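Importin subunit beta-1 (Saccharomyces cerevisiae, PDB 5OWU) carries proteins into the nucleus by pairing with importin alpha, the subunit that recognises the classical nuclear localization signal in cargo. Local coordinates at residues 484-489 with 528-533; 436-439 with 445-448. One frame throughout, in Å; residues are numbered along the deposited sequence.

Interaction 1: 484-489 with 528-533; sequences LAEATP and VEYATD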
loop_
_atom_site.group_PDB
_atom_site.type_symbol
_atom_site.label_atom_id
_atom_site.label_comp_id
_atom_site.label_asym_id
_atom_site.label_seq_id
_atom_site.Cartn_x
_atom_site.Cartn_y
_atom_site.Cartn_z
ATOM N N LEU A 484 24.321 -13.531 -0.966
ATOM C CA LEU A 484 25.682 -14.028 -1.114
ATOM C C LEU A 484 26.312 -13.697 -2.459
ATOM O O LEU A 484 27.543 -13.727 -2.568
ATOM C CB LEU A 484 25.713 -15.545 -0.902
ATOM C CG LEU A 484 25.335 -15.999 0.510
ATOM C CD1 LEU A 484 25.248 -17.506 0.592
ATOM C CD2 LEU A 484 26.349 -15.481 1.523
ATOM N N ALA A 485 25.513 -13.360 -3.472
ATOM C CA ALA A 485 26.070 -13.158 -4.804
ATOM C C ALA A 485 27.038 -11.981 -4.851
ATOM O O ALA A 485 27.972 -11.984 -5.662
ATOM C CB ALA A 485 24.942 -12.949 -5.811
ATOM N N GLU A 486 26.847 -10.973 -3.995
ATOM C CA GLU A 486 27.625 -9.743 -4.119
ATOM C C GLU A 486 29.058 -9.910 -3.635
ATOM O O GLU A 486 29.968 -9.282 -4.187
ATOM C CB GLU A 486 26.946 -8.607 -3.351
ATOM C CG GLU A 486 25.468 -8.402 -3.701
ATOM C CD GLU A 486 25.246 -7.987 -5.150
ATOM O OE1 GLU A 486 24.639 -6.918 -5.379
ATOM O OE2 GLU A 486 25.675 -8.726 -6.061
ATOM N N ALA A 487 29.278 -10.731 -2.612
ATOM C CA ALA A 487 30.630 -10.998 -2.145
ATOM C C ALA A 487 31.501 -11.513 -3.286
ATOM O O ALA A 487 31.022 -12.157 -4.222
ATOM C CB ALA A 487 30.599 -12.018 -1.010
ATOM N N THR A 488 32.796 -11.224 -3.203
ATOM C CA THR A 488 33.742 -11.701 -4.211
ATOM C C THR A 488 34.949 -12.369 -3.536
ATOM O O THR A 488 35.661 -11.721 -2.769
ATOM C CB THR A 488 34.238 -10.560 -5.131
ATOM O OG1 THR A 488 33.143 -10.082 -5.925
ATOM C CG2 THR A 488 35.356 -11.044 -6.068
ATOM N N PRO A 489 35.169 -13.673 -3.794
ATOM C CA PRO A 489 34.285 -14.549 -4.569
ATOM C C PRO A 489 33.002 -14.832 -3.800
ATOM O O PRO A 489 32.975 -14.664 -2.582
ATOM C CB PRO A 489 35.112 -15.829 -4.755
ATOM C CG PRO A 489 36.496 -15.497 -4.297
ATOM C CD PRO A 489 36.356 -14.395 -3.312
ATOM N N VAL A 528 18.627 -16.653 -12.681
ATOM C CA VAL A 528 19.031 -16.067 -13.948
ATOM C C VAL A 528 19.660 -14.709 -13.706
ATOM O O VAL A 528 20.753 -14.407 -14.201
ATOM C CB VAL A 528 17.829 -15.961 -14.903
ATOM C CG1 VAL A 528 18.202 -15.148 -16.150
ATOM C CG2 VAL A 528 17.350 -17.333 -15.291
ATOM N N GLU A 529 19.004 -13.890 -12.889
ATOM C CA GLU A 529 19.392 -12.492 -12.810
ATOM C C GLU A 529 20.735 -12.323 -12.110
ATOM O O GLU A 529 21.472 -11.383 -12.415
ATOM C CB GLU A 529 18.274 -11.709 -12.130
ATOM C CG GLU A 529 17.028 -11.634 -13.045
ATOM C CD GLU A 529 15.804 -11.028 -12.385
ATOM O OE1 GLU A 529 15.684 -11.111 -11.143
ATOM O OE2 GLU A 529 14.952 -10.479 -13.124
ATOM N N TYR A 530 21.103 -13.252 -11.229
ATOM C CA TYR A 530 22.392 -13.196 -10.556
ATOM C C TYR A 530 23.449 -14.090 -11.191
ATOM O O TYR A 530 24.569 -14.152 -10.677
ATOM C CB TYR A 530 22.227 -13.562 -9.077
ATOM C CG TYR A 530 21.589 -12.454 -8.269
ATOM C CD1 TYR A 530 20.208 -12.354 -8.152
ATOM C CD2 TYR A 530 22.373 -11.496 -7.641
ATOM C CE1 TYR A 530 19.625 -11.331 -7.418
ATOM C CE2 TYR A 530 21.801 -10.470 -6.909
ATOM C CZ TYR A 530 20.430 -10.395 -6.797
ATOM O OH TYR A 530 19.870 -9.381 -6.061
ATOM N N ALA A 531 23.144 -14.771 -12.295
ATOM C CA ALA A 531 24.113 -15.699 -12.869
ATOM C C ALA A 531 25.341 -14.947 -13.363
ATOM O O ALA A 531 25.243 -13.829 -13.870
ATOM C CB ALA A 531 23.492 -16.505 -14.010
ATOM N N THR A 532 26.505 -15.560 -13.183
ATOM C CA THR A 532 27.772 -15.038 -13.667
ATOM C C THR A 532 28.286 -15.935 -14.782
ATOM O O THR A 532 27.759 -17.025 -15.030
ATOM C CB THR A 532 28.806 -14.974 -12.537
ATOM O OG1 THR A 532 29.035 -16.299 -12.046
ATOM C CG2 THR A 532 28.314 -14.100 -11.400
ATOM N N ASP A 533 29.353 -15.485 -15.444
ATOM C CA ASP A 533 29.905 -16.283 -16.531
ATOM C C ASP A 533 30.380 -17.641 -16.031
ATOM O O ASP A 533 30.288 -18.636 -16.758
ATOM C CB ASP A 533 31.044 -15.526 -17.213
ATOM C CG ASP A 533 30.547 -14.343 -18.037
ATOM O OD1 ASP A 533 29.443 -14.436 -18.626
ATOM O OD2 ASP A 533 31.259 -13.321 -18.093
#
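Tyr530 reaches across to Ala485 where two neighbouring HEAT repeats of the importin solenoid stack on each other. Ala485 lies where helix 467-484, the second helix of HEAT 11, gives way to a loop, and Tyr530 belongs to the last part of helix 516-530, the second helix of HEAT 12, so the contact joins the C-terminal parts of the second helices of successive repeats. Starting at Val528, the chain is still helical, and the carbonyl oxygen of Val528 accepts a hydrogen bond from Ala531 N at 3.1 Å. The same oxygen also takes the ammonium group of Lys586, which binds Ala531 O as well; a positive charge so placed would suit the carbonyl end of the helix.

Tyr530 comes next and carries the whole contact. Its CG stands anti to its own carbonyl carbon (chi1 -75°), a setting that sends the ring across the gap between the helices. The methyl of Ala485 is centred on CD2 of the ring, with CG and CE2 a little farther off. That methyl approaches obliquely, with CB 3.5 Å from CD2 of Tyr530, so the pair is a van der Waals contact of a buried methyl with a partly exposed ring. Val481 and Glu482 of helix 467-484 also touch this tyrosine, and Tyr496 packs on it from helix 496-507. Its backbone oxygen bonds the hydroxyl of Tyr493, which touches Ala485 and Thr532 too and thus bridges both segments.

Beyond Tyr530 the chain leaves the helix through Ala531 and Thr532. Glu486 is solvent-exposed and poorly ordered, so its carboxylate position deserves little weight; as modelled, its OE2 sits at the ring edge, near the ring plane, 4.3 Å from CE2 of Tyr530.

Interaction 2: 436-439 with 445-448; sequences GRIA and SIDP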
loop_
_atom_site.group_PDB
_atom_site.type_symbol
_atom_site.label_atom_id
_atom_site.label_comp_id
_atom_site.label_asym_id
_atom_site.label_seq_id
_atom_site.Cartn_x
_atom_site.Cartn_y
_atom_site.Cartn_z
ATOM N N GLY A 436 15.487 -19.214 5.715
ATOM C CA GLY A 436 15.420 -18.047 4.849
ATOM C C GLY A 436 15.673 -16.739 5.581
ATOM O O GLY A 436 16.289 -15.829 5.034
ATOM N N ARG A 437 15.169 -16.616 6.816
ATOM C CA ARG A 437 15.405 -15.413 7.619
ATOM C C ARG A 437 16.886 -15.257 7.970
ATOM O O ARG A 437 17.455 -14.152 7.879
ATOM C CB ARG A 437 14.559 -15.482 8.895
ATOM C CG ARG A 437 13.054 -15.459 8.633
ATOM C CD ARG A 437 12.568 -14.034 8.396
ATOM N NE ARG A 437 12.760 -13.243 9.608
ATOM C CZ ARG A 437 12.508 -11.944 9.717
ATOM N NH1 ARG A 437 12.042 -11.255 8.682
ATOM N NH2 ARG A 437 12.733 -11.331 10.874
ATOM N N ILE A 438 17.518 -16.358 8.383
ATOM C CA ILE A 438 18.951 -16.339 8.652
ATOM C C ILE A 438 19.696 -15.903 7.402
ATOM O O ILE A 438 20.563 -15.020 7.442
ATOM C CB ILE A 438 19.421 -17.722 9.140
ATOM C CG1 ILE A 438 18.739 -18.066 10.465
ATOM C CG2 ILE A 438 20.932 -17.748 9.310
ATOM C CD1 ILE A 438 18.976 -19.467 10.946
ATOM N N ALA A 439 19.358 -16.511 6.264
ATOM C CA ALA A 439 20.030 -16.166 5.018
ATOM C C ALA A 439 19.787 -14.712 4.665
ATOM O O ALA A 439 20.690 -14.020 4.188
ATOM C CB ALA A 439 19.544 -17.072 3.887
ATOM N N SER A 445 26.589 -15.314 8.152
ATOM C CA SER A 445 26.590 -16.145 9.360
ATOM C C SER A 445 26.724 -17.630 9.027
ATOM O O SER A 445 27.059 -18.430 9.912
ATOM C CB SER A 445 25.307 -15.948 10.189
ATOM O OG SER A 445 24.128 -16.190 9.430
ATOM N N ILE A 446 26.444 -18.025 7.787
ATOM C CA ILE A 446 26.512 -19.426 7.384
ATOM C C ILE A 446 27.895 -19.683 6.794
ATOM O O ILE A 446 28.181 -19.297 5.656
ATOM C CB ILE A 446 25.409 -19.769 6.385
ATOM C CG1 ILE A 446 24.055 -19.264 6.896
ATOM C CG2 ILE A 446 25.388 -21.284 6.146
ATOM C CD1 ILE A 446 22.934 -19.359 5.873
ATOM N N ASP A 447 28.746 -20.348 7.562
ATOM C CA ASP A 447 30.128 -20.541 7.151
ATOM C C ASP A 447 30.184 -21.330 5.843
ATOM O O ASP A 447 29.626 -22.434 5.772
ATOM C CB ASP A 447 30.894 -21.278 8.246
ATOM C CG ASP A 447 32.363 -21.439 7.924
ATOM O OD1 ASP A 447 33.139 -20.507 8.225
ATOM O OD2 ASP A 447 32.745 -22.492 7.369
ATOM N N PRO A 448 30.860 -20.821 4.803
ATOM C CA PRO A 448 30.863 -21.534 3.511
ATOM C C PRO A 448 31.292 -22.989 3.596
ATOM O O PRO A 448 30.740 -23.828 2.873
ATOM C CB PRO A 448 31.845 -20.710 2.667
ATOM C CG PRO A 448 31.789 -19.352 3.248
ATOM C CD PRO A 448 31.597 -19.548 4.724
#
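Ile438 and Ile446 point their side chains at each other across the short turn that leaves helix 425-442, the last helix of HEAT 10. The branch methyl of Ile438 does the touching. With CG2 anti to the backbone N, this methyl is held out toward the returning chain, where it lies 4.2 Å from CG1 of Ile446. Ser445 comes at the same methyl with its hydroxyl: OG, turned between its own backbone N and carbonyl carbon (chi1 56°), stands 3.6 Å from CG2 of Ile438. One methyl group therefore meets both an aliphatic branch and an oxygen.

The extended arm of Ile446 (chi2 171°) runs alongside that methyl and on to the next residue of the helix. Its end, CD1, is 4.4 Å from CA of Ala439, so it lies against the helix backbone there, with the alanine methyl pointing neither at it nor away. Around this pair, Ile438 also rests on Val409 and Ile416 of helix 402-418, while Ile446 packs on Leu480 of helix 467-484 and Val455 of helix 452-463.

All four touching residues are buried, and across the two segments they meet through van der Waals contacts alone; any hold here would come from shape and from excluding water, without the directional demand of a polar bond.

How the interactions relate
Followed from the N terminus, the chain meets interaction 2 first: helix 425-442 ends, and within a few residues 445-448 folds back on it, closing a short loop before helix 452-463. Only after this is complete does interaction 1 open at 484-489, and it closes 39 residues later at 528-533, spanning helices 496-507 and 516-530. The two are in series, neither nested nor crossed. The centres of interaction 1 and interaction 2 are about 16 Å apart and their nearest atoms about 6 Å apart, without touching. Helix 467-484 links them: it packs on Ala439 and Ile446 in interaction 2 and leads into Ala485 in interaction 1, tying HEAT 10, 11 and 12 into one stack.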